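Local atomic coordinates of hyaluronidase (Thermobaculum terrenum, PDB entry 5DIY), a protein that probably removes N-acetylglucosamine from O-GlcNAc-modified proteins, as a bacterial glycoside hydrolase of family 84. Residues S199-Q211 with Y240-V252. Sequence-based numbering, arbitrary orientation.
Sequences SHEITTSHMQEVQ and YDHRDPELHTHVV
Ile-202 and Arg-243 form a single beta bridge between two loops of the (beta/alpha)8 TIM barrel, one leading into helix 204-214, the other toward strand 251-256. Ile-202 N donates to His-242 O and Ile-202 O accepts from Asp-244 N, both at 3.0 Å. Inward, a bend at chi2 (68°) turns the Arg-243 guanidinium end-on to Ser-199 O, NH2 at 2.9 Å and NH1 at 3.2 Å; the oxygen lies in the guanidinium plane, and Ile-202 CG1 covers one face. NH2 forms a salt bridge with Asp-222, and the side chain of Asn-223, which binds N-acetylglucosamine, lies about 7 Å from that of Arg-243. A methionine in place of Arg-243 would probably leave Ser-199 O without these donors and Asp-222 without its cationic mate. Leu-247 CD2 packs 3.6 Å from Met-207 CG and touches Ile-202 CG2. Thr-204 N, just past the N-cap Thr-203, donates to Asp-244 OD2 from above the carboxylate plane. Outside, the rings of His-200 and His-242 meet loosely and obliquely, centroids 5.0 Å apart. Nearer solvent, Gln-208 CG makes a close CH-pi contact over the His-250 ring, 3.4 Å from its centroid, and Gln-211 OE1 meets the ring edge 3.2 Å from CD2.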
loop_
_atom_site.group_PDB
_atom_site.type_symbol
_atom_site.label_atom_id
_atom_site.label_comp_id
_atom_site.label_asym_id
_atom_site.label_seq_id
_atom_site.Cartn_x
_atom_site.Cartn_y
_atom_site.Cartn_z
ATOM N N SER C 199 -3.999 6.298 4.979
ATOM C CA SER C 199 -5.257 6.674 5.628
ATOM C C SER C 199 -6.341 5.628 5.413
ATOM O O SER C 199 -6.527 5.143 4.290
ATOM C CB SER C 199 -5.741 8.047 5.140
ATOM O OG SER C 199 -4.904 9.082 5.632
ATOM N N HIS C 200 -7.053 5.293 6.491
ATOM C CA HIS C 200 -8.206 4.393 6.408
ATOM C C HIS C 200 -9.309 5.011 5.581
ATOM O O HIS C 200 -9.841 4.376 4.670
ATOM C CB HIS C 200 -8.757 4.038 7.792
ATOM C CG HIS C 200 -9.960 3.142 7.740
ATOM N ND1 HIS C 200 -11.092 3.365 8.493
ATOM C CD2 HIS C 200 -10.219 2.046 6.987
ATOM C CE1 HIS C 200 -11.987 2.429 8.223
ATOM N NE2 HIS C 200 -11.482 1.618 7.311
ATOM N N GLU C 201 -9.643 6.252 5.912
ATOM C CA GLU C 201 -10.674 7.002 5.210
ATOM C C GLU C 201 -10.213 8.443 5.018
ATOM O O GLU C 201 -9.461 8.973 5.832
ATOM C CB GLU C 201 -11.988 6.971 5.999
ATOM C CG GLU C 201 -11.829 7.351 7.467
ATOM C CD GLU C 201 -13.147 7.527 8.192
ATOM O OE1 GLU C 201 -14.159 6.908 7.780
ATOM O OE2 GLU C 201 -13.160 8.288 9.183
ATOM N N ILE C 202 -10.660 9.057 3.932
ATOM C CA ILE C 202 -10.421 10.484 3.695
ATOM C C ILE C 202 -11.788 11.133 3.489
ATOM O O ILE C 202 -12.478 10.834 2.512
ATOM C CB ILE C 202 -9.464 10.743 2.509
ATOM C CG1 ILE C 202 -8.163 9.943 2.694
ATOM C CG2 ILE C 202 -9.123 12.231 2.403
ATOM C CD1 ILE C 202 -7.118 10.185 1.627
ATOM N N THR C 203 -12.166 12.003 4.430
ATOM C CA THR C 203 -13.480 12.654 4.431
ATOM C C THR C 203 -13.410 14.105 3.944
ATOM O O THR C 203 -12.359 14.746 4.028
ATOM C CB THR C 203 -14.091 12.648 5.842
ATOM O OG1 THR C 203 -13.253 13.407 6.723
ATOM C CG2 THR C 203 -14.228 11.219 6.368
ATOM N N THR C 204 -14.547 14.616 3.462
ATOM C CA THR C 204 -14.667 16.017 3.043
ATOM C C THR C 204 -14.426 16.937 4.233
ATOM O O THR C 204 -13.720 17.942 4.115
ATOM C CB THR C 204 -16.055 16.345 2.452
ATOM O OG1 THR C 204 -17.070 16.069 3.424
ATOM C CG2 THR C 204 -16.327 15.532 1.196
ATOM N N SER C 205 -15.004 16.575 5.378
ATOM C CA SER C 205 -14.777 17.297 6.632
ATOM C C SER C 205 -13.295 17.459 6.952
ATOM O O SER C 205 -12.851 18.546 7.335
ATOM C CB SER C 205 -15.459 16.571 7.792
ATOM O OG SER C 205 -15.306 17.290 9.003
ATOM N N HIS C 206 -12.535 16.374 6.801
ATOM C CA HIS C 206 -11.104 16.400 7.082
ATOM C C HIS C 206 -10.366 17.311 6.108
ATOM O O HIS C 206 -9.575 18.154 6.532
ATOM C CB HIS C 206 -10.502 14.986 7.044
ATOM C CG HIS C 206 -9.064 14.938 7.447
ATOM N ND1 HIS C 206 -8.645 15.279 8.713
ATOM C CD2 HIS C 206 -7.946 14.600 6.760
ATOM C CE1 HIS C 206 -7.333 15.153 8.790
ATOM N NE2 HIS C 206 -6.885 14.740 7.620
ATOM N N MET C 207 -10.631 17.152 4.813
ATOM C CA MET C 207 -9.942 17.958 3.792
ATOM C C MET C 207 -10.382 19.430 3.784
ATOM O O MET C 207 -9.615 20.288 3.350
ATOM C CB MET C 207 -10.063 17.320 2.406
ATOM C CG MET C 207 -9.475 15.912 2.315
ATOM S SD MET C 207 -7.794 15.714 2.956
ATOM C CE MET C 207 -6.914 16.842 1.874
ATOM N N GLN C 208 -11.599 19.705 4.262
ATOM C CA GLN C 208 -12.056 21.077 4.557
ATOM C C GLN C 208 -11.147 21.762 5.563
ATOM O O GLN C 208 -10.736 22.904 5.355
ATOM C CB GLN C 208 -13.484 21.091 5.130
ATOM C CG GLN C 208 -14.600 21.145 4.103
ATOM C CD GLN C 208 -15.988 21.168 4.734
ATOM O OE1 GLN C 208 -16.143 21.000 5.949
ATOM N NE2 GLN C 208 -17.006 21.376 3.908
ATOM N N GLU C 209 -10.845 21.062 6.655
ATOM C CA GLU C 209 -9.957 21.594 7.688
ATOM C C GLU C 209 -8.570 21.864 7.130
ATOM O O GLU C 209 -8.020 22.940 7.340
ATOM C CB GLU C 209 -9.846 20.642 8.875
ATOM C CG GLU C 209 -11.114 20.520 9.695
ATOM C CD GLU C 209 -10.970 19.491 10.797
ATOM O OE1 GLU C 209 -11.078 18.280 10.502
ATOM O OE2 GLU C 209 -10.735 19.892 11.956
ATOM N N VAL C 210 -8.028 20.892 6.395
ATOM C CA VAL C 210 -6.715 21.042 5.758
ATOM C C VAL C 210 -6.707 22.276 4.844
ATOM O O VAL C 210 -5.771 23.079 4.887
ATOM C CB VAL C 210 -6.296 19.792 4.942
ATOM C CG1 VAL C 210 -4.980 20.040 4.197
ATOM C CG2 VAL C 210 -6.135 18.570 5.844
ATOM N N GLN C 211 -7.753 22.405 4.030
ATOM C CA GLN C 211 -7.908 23.529 3.108
ATOM C C GLN C 211 -7.859 24.886 3.820
ATOM O O GLN C 211 -7.252 25.817 3.306
ATOM C CB GLN C 211 -9.209 23.384 2.293
ATOM C CG GLN C 211 -9.648 24.636 1.537
ATOM C CD GLN C 211 -10.787 24.385 0.561
ATOM O OE1 GLN C 211 -11.492 23.380 0.650
ATOM N NE2 GLN C 211 -10.974 25.309 -0.372
ATOM N N TYR C 240 -9.657 0.612 -4.363
ATOM C CA TYR C 240 -9.667 1.954 -3.786
ATOM C C TYR C 240 -10.988 2.146 -3.035
ATOM O O TYR C 240 -12.049 1.767 -3.543
ATOM C CB TYR C 240 -9.534 2.992 -4.901
ATOM C CG TYR C 240 -9.145 4.378 -4.450
ATOM C CD1 TYR C 240 -7.903 4.619 -3.870
ATOM C CD2 TYR C 240 -10.004 5.462 -4.634
ATOM C CE1 TYR C 240 -7.533 5.898 -3.468
ATOM C CE2 TYR C 240 -9.641 6.742 -4.233
ATOM C CZ TYR C 240 -8.412 6.951 -3.654
ATOM O OH TYR C 240 -8.073 8.218 -3.280
ATOM N N ASP C 241 -10.928 2.686 -1.819
ATOM C CA ASP C 241 -12.128 2.751 -0.981
ATOM C C ASP C 241 -12.044 3.793 0.120
ATOM O O ASP C 241 -10.957 4.240 0.491
ATOM C CB ASP C 241 -12.397 1.369 -0.350
ATOM C CG ASP C 241 -13.880 1.069 -0.158
ATOM O OD1 ASP C 241 -14.739 1.971 -0.300
ATOM O OD2 ASP C 241 -14.184 -0.096 0.159
ATOM N N HIS C 242 -13.224 4.167 0.622
ATOM C CA HIS C 242 -13.391 5.027 1.801
ATOM C C HIS C 242 -12.911 6.457 1.574
ATOM O O HIS C 242 -12.515 7.144 2.518
ATOM C CB HIS C 242 -12.724 4.404 3.031
ATOM C CG HIS C 242 -13.100 2.974 3.247
ATOM N ND1 HIS C 242 -12.196 2.014 3.648
ATOM C CD2 HIS C 242 -14.281 2.335 3.086
ATOM C CE1 HIS C 242 -12.814 0.850 3.743
ATOM N NE2 HIS C 242 -14.079 1.018 3.409
ATOM N N ARG C 243 -12.969 6.896 0.319
ATOM C CA ARG C 243 -12.685 8.275 -0.043
ATOM C C ARG C 243 -14.028 8.887 -0.374
ATOM O O ARG C 243 -14.755 8.362 -1.216
ATOM C CB ARG C 243 -11.721 8.356 -1.237
ATOM C CG ARG C 243 -10.251 8.369 -0.841
ATOM C CD ARG C 243 -9.813 7.045 -0.241
ATOM N NE ARG C 243 -8.437 7.060 0.272
ATOM C CZ ARG C 243 -8.005 6.391 1.349
ATOM N NH1 ARG C 243 -8.826 5.645 2.091
ATOM N NH2 ARG C 243 -6.729 6.482 1.713
ATOM N N ASP C 244 -14.367 9.980 0.307
ATOM C CA ASP C 244 -15.705 10.569 0.184
ATOM C C ASP C 244 -16.029 10.903 -1.272
ATOM O O ASP C 244 -15.141 11.316 -2.007
ATOM C CB ASP C 244 -15.849 11.822 1.067
ATOM C CG ASP C 244 -16.366 11.507 2.470
ATOM O OD1 ASP C 244 -16.371 10.327 2.885
ATOM O OD2 ASP C 244 -16.761 12.458 3.175
ATOM N N PRO C 245 -17.293 10.696 -1.698
ATOM C CA PRO C 245 -17.682 11.039 -3.080
ATOM C C PRO C 245 -17.500 12.510 -3.485
ATOM O O PRO C 245 -17.412 12.794 -4.680
ATOM C CB PRO C 245 -19.169 10.668 -3.138
ATOM C CG PRO C 245 -19.375 9.666 -2.061
ATOM C CD PRO C 245 -18.350 9.929 -0.999
ATOM N N GLU C 246 -17.455 13.419 -2.508
ATOM C CA GLU C 246 -17.352 14.854 -2.758
ATOM C C GLU C 246 -16.019 15.465 -2.291
ATOM O O GLU C 246 -15.944 16.675 -2.064
ATOM C CB GLU C 246 -18.547 15.565 -2.105
ATOM C CG GLU C 246 -19.890 14.914 -2.426
ATOM C CD GLU C 246 -21.096 15.716 -1.963
ATOM O OE1 GLU C 246 -22.188 15.516 -2.548
ATOM O OE2 GLU C 246 -20.970 16.537 -1.024
ATOM N N LEU C 247 -14.969 14.644 -2.168
ATOM C CA LEU C 247 -13.607 15.156 -1.915
ATOM C C LEU C 247 -13.149 16.170 -2.967
ATOM O O LEU C 247 -12.419 17.116 -2.635
ATOM C CB LEU C 247 -12.564 14.028 -1.868
ATOM C CG LEU C 247 -12.384 13.197 -0.596
ATOM C CD1 LEU C 247 -11.340 12.120 -0.848
ATOM C CD2 LEU C 247 -11.984 14.066 0.592
ATOM N N HIS C 248 -13.565 15.962 -4.220
ATOM C CA HIS C 248 -13.190 16.855 -5.327
ATOM C C HIS C 248 -13.504 18.337 -5.066
ATOM O O HIS C 248 -12.786 19.209 -5.543
ATOM C CB HIS C 248 -13.800 16.391 -6.659
ATOM C CG HIS C 248 -15.295 16.417 -6.700
ATOM N ND1 HIS C 248 -16.013 17.555 -6.997
ATOM C CD2 HIS C 248 -16.207 15.434 -6.515
ATOM C CE1 HIS C 248 -17.303 17.275 -6.978
ATOM N NE2 HIS C 248 -17.446 15.994 -6.689
ATOM N N THR C 249 -14.558 18.603 -4.298
ATOM C CA THR C 249 -14.884 19.965 -3.845
ATOM C C THR C 249 -13.747 20.640 -3.054
ATOM O O THR C 249 -13.557 21.846 -3.175
ATOM C CB THR C 249 -16.191 19.957 -3.011
ATOM O OG1 THR C 249 -17.259 19.460 -3.826
ATOM C CG2 THR C 249 -16.564 21.351 -2.500
ATOM N N HIS C 250 -12.989 19.870 -2.274
ATOM C CA HIS C 250 -11.928 20.422 -1.412
ATOM C C HIS C 250 -10.504 20.019 -1.789
ATOM O O HIS C 250 -9.555 20.436 -1.124
ATOM C CB HIS C 250 -12.215 20.041 0.044
ATOM C CG HIS C 250 -13.601 20.392 0.475
ATOM N ND1 HIS C 250 -14.625 19.471 0.500
ATOM C CD2 HIS C 250 -14.154 21.578 0.821
ATOM C CE1 HIS C 250 -15.742 20.067 0.877
ATOM N NE2 HIS C 250 -15.482 21.346 1.078
ATOM N N VAL C 251 -10.354 19.243 -2.862
ATOM C CA VAL C 251 -9.063 18.695 -3.262
ATOM C C VAL C 251 -8.846 18.975 -4.751
ATOM O O VAL C 251 -9.721 18.708 -5.571
ATOM C CB VAL C 251 -9.012 17.181 -2.946
ATOM C CG1 VAL C 251 -7.787 16.517 -3.557
ATOM C CG2 VAL C 251 -9.040 16.957 -1.434
ATOM N N VAL C 252 -7.683 19.528 -5.084
ATOM C CA VAL C 252 -7.317 19.846 -6.479
ATOM C C VAL C 252 -6.953 18.592 -7.294
ATOM O O VAL C 252 -7.127 18.564 -8.515
ATOM C CB VAL C 252 -6.172 20.907 -6.539
ATOM C CG1 VAL C 252 -4.843 20.332 -6.071
ATOM C CG2 VAL C 252 -6.029 21.491 -7.941
HETATM O O HOH W 1 -7.785 20.288 1.023
#